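Local coordinates for protein alpha-rhamnosidase (Dictyoglomus thermophilum, PDB 6I60) that probably hydrolyses terminal non-reducing alpha-L-rhamnose residues from alpha-L-rhamnosides, as a multidomain bacterial glycoside hydrolase, at residues L249-Y254 against T295-Y300; H393-Y398 against M815-H820; N408-A413 against Q499-M504. One frame throughout, in Å; residues are numbered along the deposited sequence.

The three contacts follow a path from the beta domains of the chain onto its six-hairpin glycosidase domain. Interaction 1 comes first in sequence and lies wholly in the alpha-L-rhamnosidase N-terminal domain, at the ends of strands 242-250 and 288-298. Interactions 2 and 3 both join the concanavalin-like domain to glycosidase-domain loops, and the sequence of interaction 3 falls between the two segments of interaction 2. Their centres are about 10 Å apart; those of interactions 1 and 3 are about 14 Å apart, and those of 1 and 2, which do not touch, about 23 Å. In segment 499-504, Glu502 O meets Tyr300 OH of interaction 1, so the N-terminal and concanavalin-like regions both meet one loop of the glycosidase domain.

Interaction 1: L249-Y254 against T295-Y300; sequences LGNGRY and TLNSLY
Asn251 and Asn297 meet where two strands of the rhamnosidase N-terminal beta domain, 242-250 and 288-298, run out, the first of them into a type II' beta turn from Asn251 to Tyr254. The backbone N of Asn251 donates to Asn297 OD1 at 2.6 Å, nearly straight at 172° and in the carbonyl plane of the acceptor amide. In return Asn297 ND2 makes a weak bond to Asn251 OD1, the two amide planes being 58° apart. Asn297 holds CG between its own backbone N and carbonyl carbon (chi1 62°), which brings the amide up to the start of the turn. The other end of the Asn251 amide is satisfied away from this contact, ND2 giving its hydrogen bond to Ala174 O.

Inside the turn, Tyr254 N bonds to Asn251 O. Leu299 packs against Gly252, with CD1 3.6 Å from the glycine C, and the same methyl lies over one face of the Arg253 guanidinium, toward its rim. That guanidinium reaches Tyr300, whose ring plane is turned 67° from it. The phenol oxygen has its main partner in Glu502 O of the glycosidase domain, to which Arg253 NH2 also makes a weak bond. Arg253 NE bonds weakly to Gln220 OE1, and Arg253 NH1 contributes a weak, bent bond to Tyr300 OH at 3.3 Å.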
ATOM      1  N   LEU A 249      24.368  10.261   2.476  1.00 56.57           N
ATOM      2  CA  LEU A 249      23.114  10.885   2.077  1.00 56.31           C
ATOM      3  C   LEU A 249      22.859  10.706   0.587  1.00 54.32           C
ATOM      4  O   LEU A 249      23.769  10.855  -0.234  1.00 56.91           O
ATOM      5  CB  LEU A 249      23.119  12.376   2.418  1.00 55.50           C
ATOM      6  CG  LEU A 249      22.999  12.737   3.898  1.00 60.52           C
ATOM      7  CD1 LEU A 249      22.811  14.232   4.053  1.00 61.60           C
ATOM      8  CD2 LEU A 249      21.855  11.978   4.553  1.00 63.37           C
ATOM      9  N   GLY A 250      21.611  10.391   0.246  1.00 55.71           N
ATOM     10  CA  GLY A 250      21.178  10.334  -1.137  1.00 51.90           C
ATOM     11  C   GLY A 250      20.155  11.410  -1.440  1.00 53.97           C
ATOM     12  O   GLY A 250      19.565  11.983  -0.519  1.00 56.41           O
ATOM     13  N   ASN A 251      19.934  11.701  -2.723  1.00 54.22           N
ATOM     14  CA  ASN A 251      18.997  12.759  -3.093  1.00 56.15           C
ATOM     15  C   ASN A 251      17.552  12.307  -2.923  1.00 60.16           C
ATOM     16  O   ASN A 251      16.808  12.856  -2.101  1.00 61.31           O
ATOM     17  CB  ASN A 251      19.249  13.208  -4.536  1.00 52.45           C
ATOM     18  CG  ASN A 251      20.701  13.548  -4.799  1.00 54.01           C
ATOM     19  OD1 ASN A 251      21.526  13.570  -3.885  1.00 62.54           O
ATOM     20  ND2 ASN A 251      21.022  13.809  -6.056  1.00 60.99           N
ATOM     21  N   GLY A 252      17.136  11.308  -3.698  1.00 63.36           N
ATOM     22  CA  GLY A 252      15.772  10.824  -3.638  1.00 59.66           C
ATOM     23  C   GLY A 252      14.777  11.846  -4.142  1.00 58.03           C
ATOM     24  O   GLY A 252      14.856  12.287  -5.292  1.00 65.01           O
ATOM     25  N   ARG A 253      13.834  12.233  -3.286  1.00 56.59           N
ATOM     26  CA  ARG A 253      12.838  13.235  -3.632  1.00 54.35           C
ATOM     27  C   ARG A 253      13.159  14.614  -3.076  1.00 52.48           C
ATOM     28  O   ARG A 253      12.517  15.591  -3.476  1.00 50.69           O
ATOM     29  CB  ARG A 253      11.455  12.790  -3.144  1.00 50.27           C
ATOM     30  CG  ARG A 253      10.830  11.705  -4.001  1.00 49.88           C
ATOM     31  CD  ARG A 253       9.692  12.267  -4.827  1.00 54.12           C
ATOM     32  NE  ARG A 253       9.013  11.247  -5.620  1.00 59.15           N
ATOM     33  CZ  ARG A 253       9.332  10.939  -6.873  1.00 58.20           C
ATOM     34  NH1 ARG A 253      10.325  11.572  -7.482  1.00 59.40           N
ATOM     35  NH2 ARG A 253       8.656  10.000  -7.520  1.00 54.89           N
ATOM     36  N   TYR A 254      14.133  14.719  -2.171  1.00 57.96           N
ATOM     37  CA  TYR A 254      14.573  16.009  -1.637  1.00 58.85           C
ATOM     38  C   TYR A 254      15.519  16.642  -2.653  1.00 55.49           C
ATOM     39  O   TYR A 254      16.743  16.651  -2.500  1.00 58.71           O
ATOM     40  CB  TYR A 254      15.237  15.833  -0.277  1.00 62.81           C
ATOM     41  CG  TYR A 254      15.261  17.084   0.574  1.00 60.40           C
ATOM     42  CD1 TYR A 254      14.119  17.522   1.232  1.00 57.46           C
ATOM     43  CD2 TYR A 254      16.430  17.822   0.728  1.00 61.56           C
ATOM     44  CE1 TYR A 254      14.137  18.665   2.014  1.00 62.67           C
ATOM     45  CE2 TYR A 254      16.458  18.966   1.507  1.00 61.94           C
ATOM     46  CZ  TYR A 254      15.308  19.382   2.149  1.00 64.94           C
ATOM     47  OH  TYR A 254      15.324  20.517   2.928  1.00 61.39           O
ATOM     48  N   THR A 295      28.786   9.175  -6.910  1.00 66.28           N
ATOM     49  CA  THR A 295      28.707  10.524  -7.459  1.00 63.53           C
ATOM     50  C   THR A 295      27.249  10.939  -7.599  1.00 59.93           C
ATOM     51  O   THR A 295      26.592  11.261  -6.605  1.00 58.96           O
ATOM     52  CB  THR A 295      29.417  10.612  -8.812  1.00 60.43           C
ATOM     53  OG1 THR A 295      28.714   9.824  -9.780  1.00 59.16           O
ATOM     54  CG2 THR A 295      30.850  10.107  -8.695  1.00 67.41           C
ATOM     55  N   LEU A 296      26.731  10.926  -8.824  1.00 56.70           N
ATOM     56  CA  LEU A 296      25.343  11.289  -9.060  1.00 58.82           C
ATOM     57  C   LEU A 296      24.414  10.159  -8.636  1.00 64.68           C
ATOM     58  O   LEU A 296      24.719   8.978  -8.827  1.00 67.55           O
ATOM     59  CB  LEU A 296      25.121  11.622 -10.534  1.00 61.60           C
ATOM     60  CG  LEU A 296      26.017  12.713 -11.119  1.00 62.08           C
ATOM     61  CD1 LEU A 296      25.747  12.880 -12.606  1.00 62.69           C
ATOM     62  CD2 LEU A 296      25.805  14.021 -10.383  1.00 63.02           C
ATOM     63  N   ASN A 297      23.275  10.528  -8.054  1.00 63.86           N
ATOM     64  CA  ASN A 297      22.271   9.555  -7.646  1.00 59.07           C
ATOM     65  C   ASN A 297      20.892  10.169  -7.834  1.00 59.52           C
ATOM     66  O   ASN A 297      20.643  11.292  -7.386  1.00 60.94           O
ATOM     67  CB  ASN A 297      22.480   9.112  -6.191  1.00 58.87           C
ATOM     68  CG  ASN A 297      22.360  10.258  -5.201  1.00 59.91           C
ATOM     69  OD1 ASN A 297      21.369  10.367  -4.479  1.00 63.54           O
ATOM     70  ND2 ASN A 297      23.373  11.115  -5.160  1.00 54.64           N
ATOM     71  N   SER A 298      20.008   9.438  -8.508  1.00 56.42           N
ATOM     72  CA  SER A 298      18.666   9.924  -8.791  1.00 56.47           C
ATOM     73  C   SER A 298      17.725   8.737  -8.896  1.00 55.03           C
ATOM     74  O   SER A 298      18.097   7.689  -9.430  1.00 59.39           O
ATOM     75  CB  SER A 298      18.629  10.746 -10.084  1.00 56.00           C
ATOM     76  OG  SER A 298      17.432  11.499 -10.174  1.00 68.76           O
ATOM     77  N   LEU A 299      16.503   8.907  -8.385  1.00 53.25           N
ATOM     78  CA  LEU A 299      15.515   7.837  -8.467  1.00 49.83           C
ATOM     79  C   LEU A 299      15.131   7.537  -9.909  1.00 51.20           C
ATOM     80  O   LEU A 299      14.820   6.388 -10.240  1.00 51.88           O
ATOM     81  CB  LEU A 299      14.271   8.205  -7.657  1.00 56.04           C
ATOM     82  CG  LEU A 299      14.459   8.402  -6.153  1.00 56.66           C
ATOM     83  CD1 LEU A 299      13.193   8.960  -5.521  1.00 53.72           C
ATOM     84  CD2 LEU A 299      14.860   7.095  -5.493  1.00 52.28           C
ATOM     85  N   TYR A 300      15.146   8.550 -10.781  1.00 53.78           N
ATOM     86  CA  TYR A 300      14.746   8.338 -12.168  1.00 51.23           C
ATOM     87  C   TYR A 300      15.909   7.853 -13.022  1.00 57.83           C
ATOM     88  O   TYR A 300      15.715   7.040 -13.934  1.00 59.51           O
ATOM     89  CB  TYR A 300      14.179   9.628 -12.766  1.00 50.48           C
ATOM     90  CG  TYR A 300      12.853  10.075 -12.193  1.00 58.82           C
ATOM     91  CD1 TYR A 300      12.413  11.383 -12.363  1.00 56.97           C
ATOM     92  CD2 TYR A 300      12.040   9.198 -11.489  1.00 57.30           C
ATOM     93  CE1 TYR A 300      11.207  11.805 -11.846  1.00 55.66           C
ATOM     94  CE2 TYR A 300      10.827   9.610 -10.967  1.00 58.40           C
ATOM     95  CZ  TYR A 300      10.417  10.916 -11.148  1.00 59.95           C
ATOM     96  OH  TYR A 300       9.214  11.334 -10.630  1.00 63.39           O
TER

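Interaction 2: H393-Y398 against M815-H820; sequences HAELTY and MNSHNH
Leu396 sets its isobutyl end on the imidazole of His818, the two side chains crossing at about a right angle. CD2 lies 3.7 Å from the ring centroid, displaced toward the rim on the ND1 side, in a CH-pi contact over the face. CD1 rests on the same face nearer the other nitrogen, 3.6 Å from His818 NE2, so both methyls of the leucine rest on the imidazole. NE2 is hydrogen-bonded to Leu810 O, which helps to set the ring's rotation; Trp804 meets it with the planes at about 50°.

Glu395 comes in beside this pair with its chain extended beyond CG, and its carboxylate plane stands 70° from the imidazole. Instead of addressing the ring, OE1 accepts from the backbone N of His818 at 3.1 Å, on the syn side and 22° out of the carboxylate plane. This is a bridge between domains: Glu395 follows strand 388-394 of the concanavalin-like domain, whereas 815-820 is a loop of the six-hairpin glycosidase domain, between helices 792-797 and 826-835. Both carboxylate oxygens are also held from their own side, OE2 by Asn371 ND2 and OE1 by Thr407 OG1.

OE2 additionally sits 3.2 Å from Asn819 CB. The loop that receives the carboxylate is braced internally by Ser817, whose OG takes a bond from His820 ND1 in the plane of that ring, and a weaker one from Asn819 N; the Gln499 side-chain amide also lies close to this hydroxyl.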
ATOM      1  N   HIS A 393      18.137  -0.838 -17.667  1.00 51.27           N
ATOM      2  CA  HIS A 393      16.932  -1.577 -17.315  1.00 48.20           C
ATOM      3  C   HIS A 393      15.789  -1.156 -18.228  1.00 45.81           C
ATOM      4  O   HIS A 393      15.685   0.014 -18.608  1.00 53.62           O
ATOM      5  CB  HIS A 393      16.540  -1.344 -15.848  1.00 48.82           C
ATOM      6  CG  HIS A 393      17.695  -1.394 -14.895  1.00 50.96           C
ATOM      7  ND1 HIS A 393      18.668  -0.419 -14.850  1.00 51.67           N
ATOM      8  CD2 HIS A 393      18.025  -2.299 -13.943  1.00 54.53           C
ATOM      9  CE1 HIS A 393      19.551  -0.723 -13.917  1.00 53.66           C
ATOM     10  NE2 HIS A 393      19.183  -1.859 -13.350  1.00 58.27           N
ATOM     11  N   ALA A 394      14.928  -2.111 -18.573  1.00 42.42           N
ATOM     12  CA  ALA A 394      13.810  -1.826 -19.459  1.00 48.72           C
ATOM     13  C   ALA A 394      12.675  -2.803 -19.189  1.00 48.87           C
ATOM     14  O   ALA A 394      12.870  -3.880 -18.618  1.00 41.33           O
ATOM     15  CB  ALA A 394      14.228  -1.890 -20.932  1.00 54.54           C
ATOM     16  N   GLU A 395      11.475  -2.404 -19.615  1.00 50.46           N
ATOM     17  CA  GLU A 395      10.269  -3.206 -19.461  1.00 51.84           C
ATOM     18  C   GLU A 395      10.028  -4.134 -20.646  1.00 58.05           C
ATOM     19  O   GLU A 395       9.535  -5.254 -20.465  1.00 57.16           O
ATOM     20  CB  GLU A 395       9.051  -2.295 -19.277  1.00 45.46           C
ATOM     21  CG  GLU A 395       8.820  -1.824 -17.852  1.00 52.93           C
ATOM     22  CD  GLU A 395       7.448  -1.193 -17.667  1.00 59.97           C
ATOM     23  OE1 GLU A 395       6.971  -0.520 -18.605  1.00 55.54           O
ATOM     24  OE2 GLU A 395       6.845  -1.374 -16.586  1.00 65.05           O
ATOM     25  N   LEU A 396      10.361  -3.694 -21.856  1.00 52.63           N
ATOM     26  CA  LEU A 396      10.048  -4.415 -23.082  1.00 52.88           C
ATOM     27  C   LEU A 396      11.320  -4.686 -23.880  1.00 56.86           C
ATOM     28  O   LEU A 396      12.415  -4.244 -23.526  1.00 54.11           O
ATOM     29  CB  LEU A 396       9.035  -3.632 -23.920  1.00 52.10           C
ATOM     30  CG  LEU A 396       7.800  -3.171 -23.147  1.00 56.01           C
ATOM     31  CD1 LEU A 396       6.964  -2.205 -23.971  1.00 45.95           C
ATOM     32  CD2 LEU A 396       6.975  -4.373 -22.706  1.00 49.99           C
ATOM     33  N   THR A 397      11.157  -5.421 -24.976  1.00 59.80           N
ATOM     34  CA  THR A 397      12.261  -5.783 -25.850  1.00 60.33           C
ATOM     35  C   THR A 397      11.880  -5.514 -27.299  1.00 61.42           C
ATOM     36  O   THR A 397      10.708  -5.321 -27.633  1.00 62.58           O
ATOM     37  CB  THR A 397      12.652  -7.260 -25.681  1.00 59.76           C
ATOM     38  OG1 THR A 397      13.805  -7.544 -26.481  1.00 68.10           O
ATOM     39  CG2 THR A 397      11.507  -8.166 -26.117  1.00 53.18           C
ATOM     40  N   TYR A 398      12.892  -5.498 -28.159  1.00 62.89           N
ATOM     41  CA  TYR A 398      12.705  -5.374 -29.596  1.00 55.26           C
ATOM     42  C   TYR A 398      12.851  -6.739 -30.261  1.00 58.16           C
ATOM     43  O   TYR A 398      13.324  -7.706 -29.661  1.00 60.56           O
ATOM     44  CB  TYR A 398      13.706  -4.377 -30.189  1.00 55.70           C
ATOM     45  CG  TYR A 398      13.339  -2.929 -29.955  1.00 60.12           C
ATOM     46  CD1 TYR A 398      12.027  -2.492 -30.100  1.00 59.51           C
ATOM     47  CD2 TYR A 398      14.301  -1.996 -29.585  1.00 57.17           C
ATOM     48  CE1 TYR A 398      11.686  -1.169 -29.886  1.00 58.54           C
ATOM     49  CE2 TYR A 398      13.969  -0.671 -29.368  1.00 49.41           C
ATOM     50  CZ  TYR A 398      12.661  -0.263 -29.521  1.00 53.83           C
ATOM     51  OH  TYR A 398      12.324   1.054 -29.306  1.00 40.07           O
ATOM     52  N   MET A 815       2.179   7.851 -22.737  1.00 55.16           N
ATOM     53  CA  MET A 815       1.451   7.040 -21.767  1.00 53.16           C
ATOM     54  C   MET A 815       1.291   5.600 -22.238  1.00 55.42           C
ATOM     55  O   MET A 815       0.190   5.182 -22.608  1.00 57.07           O
ATOM     56  CB  MET A 815       0.083   7.657 -21.484  1.00 53.63           C
ATOM     57  CG  MET A 815       0.058   8.551 -20.261  1.00 51.03           C
ATOM     58  SD  MET A 815      -1.563   9.274 -19.974  1.00 63.31           S
ATOM     59  CE  MET A 815      -2.635   8.016 -20.659  1.00 51.84           C
ATOM     60  N   ASN A 816       2.384   4.832 -22.214  1.00 57.97           N
ATOM     61  CA  ASN A 816       2.402   3.454 -22.692  1.00 52.74           C
ATOM     62  C   ASN A 816       3.031   2.519 -21.665  1.00 58.36           C
ATOM     63  O   ASN A 816       3.601   1.488 -22.031  1.00 64.11           O
ATOM     64  CB  ASN A 816       3.158   3.340 -24.019  1.00 54.63           C
ATOM     65  CG  ASN A 816       2.566   4.203 -25.117  1.00 63.50           C
ATOM     66  OD1 ASN A 816       1.379   4.527 -25.102  1.00 71.93           O
ATOM     67  ND2 ASN A 816       3.395   4.564 -26.091  1.00 61.71           N
ATOM     68  N   SER A 817       2.945   2.862 -20.382  1.00 57.72           N
ATOM     69  CA  SER A 817       3.639   2.086 -19.362  1.00 56.63           C
ATOM     70  C   SER A 817       3.014   0.705 -19.200  1.00 60.22           C
ATOM     71  O   SER A 817       1.812   0.510 -19.410  1.00 61.10           O
ATOM     72  CB  SER A 817       3.625   2.818 -18.024  1.00 59.47           C
ATOM     73  OG  SER A 817       3.870   1.918 -16.955  1.00 56.16           O
ATOM     74  N   HIS A 818       3.849  -0.260 -18.810  1.00 61.08           N
ATOM     75  CA  HIS A 818       3.452  -1.659 -18.716  1.00 57.32           C
ATOM     76  C   HIS A 818       3.432  -2.172 -17.280  1.00 53.49           C
ATOM     77  O   HIS A 818       3.542  -3.383 -17.059  1.00 50.77           O
ATOM     78  CB  HIS A 818       4.380  -2.524 -19.570  1.00 51.82           C
ATOM     79  CG  HIS A 818       4.021  -2.547 -21.022  1.00 53.31           C
ATOM     80  ND1 HIS A 818       3.870  -3.718 -21.733  1.00 47.95           N
ATOM     81  CD2 HIS A 818       3.782  -1.541 -21.896  1.00 50.06           C
ATOM     82  CE1 HIS A 818       3.553  -3.432 -22.984  1.00 52.53           C
ATOM     83  NE2 HIS A 818       3.493  -2.118 -23.109  1.00 52.50           N
ATOM     84  N   ASN A 819       3.298  -1.285 -16.301  1.00 53.73           N
ATOM     85  CA  ASN A 819       3.221  -1.695 -14.903  1.00 50.66           C
ATOM     86  C   ASN A 819       2.358  -0.697 -14.133  1.00 50.80           C
ATOM     87  O   ASN A 819       2.794  -0.041 -13.190  1.00 50.97           O
ATOM     88  CB  ASN A 819       4.617  -1.824 -14.297  1.00 51.57           C
ATOM     89  CG  ASN A 819       4.629  -2.681 -13.042  1.00 49.86           C
ATOM     90  OD1 ASN A 819       3.578  -3.039 -12.509  1.00 46.49           O
ATOM     91  ND2 ASN A 819       5.822  -3.014 -12.564  1.00 47.58           N
ATOM     92  N   HIS A 820       1.098  -0.578 -14.534  1.00 51.06           N
ATOM     93  CA  HIS A 820       0.142   0.277 -13.851  1.00 52.74           C
ATOM     94  C   HIS A 820      -0.776  -0.550 -12.960  1.00 49.47           C
ATOM     95  O   HIS A 820      -0.938  -1.760 -13.141  1.00 54.84           O
ATOM     96  CB  HIS A 820      -0.685   1.082 -14.855  1.00 56.92           C
ATOM     97  CG  HIS A 820      -0.107   2.427 -15.168  1.00 58.14           C
ATOM     98  ND1 HIS A 820       1.203   2.598 -15.562  1.00 61.77           N
ATOM     99  CD2 HIS A 820      -0.655   3.665 -15.136  1.00 52.06           C
ATOM    100  CE1 HIS A 820       1.433   3.884 -15.766  1.00 65.57           C
ATOM    101  NE2 HIS A 820       0.323   4.552 -15.513  1.00 58.21           N
TER

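Interaction 3: N408-A413 against Q499-M504; sequences NRTALA and QRDERM
A salt-bridge network spans the interface between the concanavalin-like domain and the glycosidase domain here, built on a type II' beta turn from Asn408 to Ala411 that presents Arg409. The arginine chain bends at chi3 (-42°), turning its guanidinium side-on to Asp501, where NE and NH1 both donate to the single oxygen OD1. The NH1 bond is 3.0 Å long, the NE bond 3.2 Å, and OD1 lies in the guanidinium plane, although the carboxylate itself is turned 72° from that plane.

One face of the Arg409 guanidinium is taken by Arg500. The two groups stack almost parallel, centres 4.0 Å apart, with Arg500 CD over the middle of the Arg409 group. Two carboxylates probably balance the paired positive charges: Asp501 serves Arg409, and Glu502 OE2 receives Arg500 NE and NH2 while standing at a long 3.7 Å from Arg409 NH1. Arg500 NH1 has a further salt bridge to Glu805, and Glu502 OE1 is bonded to Trp506 NE1.

Closer to the backbone, Ala411 CB packs 3.5 Å from Asp501 N, and Asn408 O touches Arg500 CA in a CA-H...O contact. Within the glycosidase loop, Arg503 NE bonds almost straight to Arg500 O. Stacked guanidiniums with carboxylates at their edges make this a charged, mostly buried domain interface, in which a beta turn of one domain meets an irregular loop of the other.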
ATOM      1  N   ASN A 408      10.319   3.768 -20.230  1.00 58.33           N
ATOM      2  CA  ASN A 408      11.034   4.546 -19.224  1.00 57.09           C
ATOM      3  C   ASN A 408      11.032   6.034 -19.544  1.00 59.45           C
ATOM      4  O   ASN A 408      11.229   6.849 -18.635  1.00 56.71           O
ATOM      5  CB  ASN A 408      12.476   4.049 -19.088  1.00 59.68           C
ATOM      6  CG  ASN A 408      12.561   2.614 -18.593  1.00 55.62           C
ATOM      7  OD1 ASN A 408      11.544   1.941 -18.419  1.00 58.09           O
ATOM      8  ND2 ASN A 408      13.779   2.142 -18.363  1.00 50.05           N
ATOM      9  N   ARG A 409      10.823   6.397 -20.808  1.00 58.48           N
ATOM     10  CA  ARG A 409      10.702   7.791 -21.260  1.00 61.43           C
ATOM     11  C   ARG A 409      12.005   8.512 -20.918  1.00 67.72           C
ATOM     12  O   ARG A 409      13.088   7.976 -21.210  1.00 64.33           O
ATOM     13  CB  ARG A 409       9.432   8.398 -20.678  1.00 56.77           C
ATOM     14  CG  ARG A 409       8.150   7.796 -21.241  1.00 62.38           C
ATOM     15  CD  ARG A 409       6.962   8.720 -21.035  1.00 60.91           C
ATOM     16  NE  ARG A 409       6.971   9.326 -19.708  1.00 76.38           N
ATOM     17  CZ  ARG A 409       5.895   9.825 -19.106  1.00 76.00           C
ATOM     18  NH1 ARG A 409       6.000  10.359 -17.896  1.00 66.70           N
ATOM     19  NH2 ARG A 409       4.716   9.790 -19.713  1.00 69.04           N
ATOM     20  N   THR A 410      11.962   9.700 -20.312  1.00 64.50           N
ATOM     21  CA  THR A 410      13.170  10.464 -20.026  1.00 58.90           C
ATOM     22  C   THR A 410      13.953   9.931 -18.834  1.00 62.22           C
ATOM     23  O   THR A 410      15.083  10.378 -18.610  1.00 63.16           O
ATOM     24  CB  THR A 410      12.818  11.933 -19.780  1.00 65.69           C
ATOM     25  OG1 THR A 410      12.467  12.116 -18.402  1.00 71.83           O
ATOM     26  CG2 THR A 410      11.651  12.353 -20.657  1.00 57.74           C
ATOM     27  N   ALA A 411      13.387   9.007 -18.063  1.00 61.50           N
ATOM     28  CA  ALA A 411      14.120   8.395 -16.963  1.00 56.89           C
ATOM     29  C   ALA A 411      15.256   7.551 -17.522  1.00 61.05           C
ATOM     30  O   ALA A 411      15.017   6.575 -18.242  1.00 63.58           O
ATOM     31  CB  ALA A 411      13.184   7.545 -16.106  1.00 53.34           C
ATOM     32  N   LEU A 412      16.494   7.934 -17.203  1.00 56.80           N
ATOM     33  CA  LEU A 412      17.651   7.207 -17.716  1.00 57.24           C
ATOM     34  C   LEU A 412      17.645   5.761 -17.236  1.00 56.87           C
ATOM     35  O   LEU A 412      17.765   4.828 -18.039  1.00 56.62           O
ATOM     36  CB  LEU A 412      18.938   7.912 -17.295  1.00 53.20           C
ATOM     37  CG  LEU A 412      19.525   8.902 -18.299  1.00 55.80           C
ATOM     38  CD1 LEU A 412      20.978   9.192 -17.959  1.00 66.94           C
ATOM     39  CD2 LEU A 412      19.395   8.368 -19.718  1.00 49.72           C
ATOM     40  N   ALA A 413      17.506   5.559 -15.924  1.00 52.78           N
ATOM     41  CA  ALA A 413      17.405   4.227 -15.326  1.00 56.19           C
ATOM     42  C   ALA A 413      18.622   3.366 -15.659  1.00 55.35           C
ATOM     43  O   ALA A 413      18.502   2.173 -15.946  1.00 62.28           O
ATOM     44  CB  ALA A 413      16.111   3.525 -15.747  1.00 53.89           C
ATOM     45  N   GLN A 499       8.501   2.816 -13.343  1.00 56.08           N
ATOM     46  CA  GLN A 499       9.590   2.649 -14.298  1.00 57.00           C
ATOM     47  C   GLN A 499      10.056   3.938 -14.962  1.00 61.51           C
ATOM     48  O   GLN A 499      11.235   4.038 -15.310  1.00 53.47           O
ATOM     49  CB  GLN A 499       9.192   1.635 -15.383  1.00 50.68           C
ATOM     50  CG  GLN A 499       8.352   2.199 -16.521  1.00 56.53           C
ATOM     51  CD  GLN A 499       6.884   2.325 -16.162  1.00 57.63           C
ATOM     52  OE1 GLN A 499       6.239   1.350 -15.777  1.00 61.68           O
ATOM     53  NE2 GLN A 499       6.350   3.534 -16.282  1.00 57.26           N
ATOM     54  N   ARG A 500       9.185   4.930 -15.137  1.00 56.68           N
ATOM     55  CA  ARG A 500       9.533   6.115 -15.905  1.00 58.95           C
ATOM     56  C   ARG A 500       9.764   7.314 -14.982  1.00 58.86           C
ATOM     57  O   ARG A 500       9.855   7.182 -13.755  1.00 56.82           O
ATOM     58  CB  ARG A 500       8.448   6.401 -16.947  1.00 54.83           C
ATOM     59  CG  ARG A 500       7.094   6.778 -16.373  1.00 53.32           C
ATOM     60  CD  ARG A 500       6.021   6.732 -17.450  1.00 59.18           C
ATOM     61  NE  ARG A 500       4.728   7.217 -16.973  1.00 58.99           N
ATOM     62  CZ  ARG A 500       3.566   6.920 -17.546  1.00 58.53           C
ATOM     63  NH1 ARG A 500       3.536   6.137 -18.615  1.00 62.65           N
ATOM     64  NH2 ARG A 500       2.434   7.401 -17.052  1.00 53.90           N
ATOM     65  N   ASP A 501       9.864   8.496 -15.588  1.00 59.28           N
ATOM     66  CA  ASP A 501      10.145   9.728 -14.861  1.00 56.55           C
ATOM     67  C   ASP A 501       8.892  10.275 -14.190  1.00 53.92           C
ATOM     68  O   ASP A 501       8.580  11.464 -14.315  1.00 59.48           O
ATOM     69  CB  ASP A 501      10.742  10.774 -15.807  1.00 59.78           C
ATOM     70  CG  ASP A 501       9.947  10.925 -17.095  1.00 60.13           C
ATOM     71  OD1 ASP A 501       8.964  10.179 -17.294  1.00 57.96           O
ATOM     72  OD2 ASP A 501      10.308  11.794 -17.913  1.00 65.45           O
ATOM     73  N   GLU A 502       8.169   9.417 -13.475  1.00 51.40           N
ATOM     74  CA  GLU A 502       6.964   9.833 -12.772  1.00 52.33           C
ATOM     75  C   GLU A 502       6.934   9.219 -11.380  1.00 55.74           C
ATOM     76  O   GLU A 502       7.503   9.779 -10.437  1.00 58.40           O
ATOM     77  CB  GLU A 502       5.714   9.439 -13.563  1.00 50.14           C
ATOM     78  CG  GLU A 502       4.449  10.161 -13.128  1.00 57.98           C
ATOM     79  CD  GLU A 502       3.372  10.150 -14.195  1.00 59.75           C
ATOM     80  OE1 GLU A 502       2.314  10.780 -13.979  1.00 56.48           O
ATOM     81  OE2 GLU A 502       3.581   9.513 -15.249  1.00 57.59           O
ATOM     82  N   ARG A 503       6.276   8.065 -11.245  1.00 56.60           N
ATOM     83  CA  ARG A 503       6.169   7.351  -9.973  1.00 53.98           C
ATOM     84  C   ARG A 503       5.536   8.216  -8.888  1.00 49.52           C
ATOM     85  O   ARG A 503       5.830   8.059  -7.701  1.00 51.49           O
ATOM     86  CB  ARG A 503       7.535   6.825  -9.514  1.00 56.34           C
ATOM     87  CG  ARG A 503       8.347   6.169 -10.620  1.00 48.21           C
ATOM     88  CD  ARG A 503       9.788   5.950 -10.196  1.00 48.68           C
ATOM     89  NE  ARG A 503      10.675   5.771 -11.343  1.00 54.11           N
ATOM     90  CZ  ARG A 503      11.817   5.092 -11.305  1.00 49.14           C
ATOM     91  NH1 ARG A 503      12.216   4.522 -10.176  1.00 50.41           N
ATOM     92  NH2 ARG A 503      12.561   4.982 -12.397  1.00 53.61           N
ATOM     93  N   MET A 504       4.658   9.131  -9.288  1.00 56.09           N
ATOM     94  CA  MET A 504       4.007  10.029  -8.350  1.00 58.02           C
ATOM     95  C   MET A 504       2.845   9.328  -7.652  1.00 57.26           C
ATOM     96  O   MET A 504       2.372   8.271  -8.077  1.00 52.25           O
ATOM     97  CB  MET A 504       3.509  11.286  -9.065  1.00 53.00           C
ATOM     98  CG  MET A 504       4.615  12.230  -9.505  1.00 50.03           C
ATOM     99  SD  MET A 504       5.840  12.490  -8.210  1.00 54.69           S
ATOM    100  CE  MET A 504       7.039  13.501  -9.074  1.00 60.78           C
TER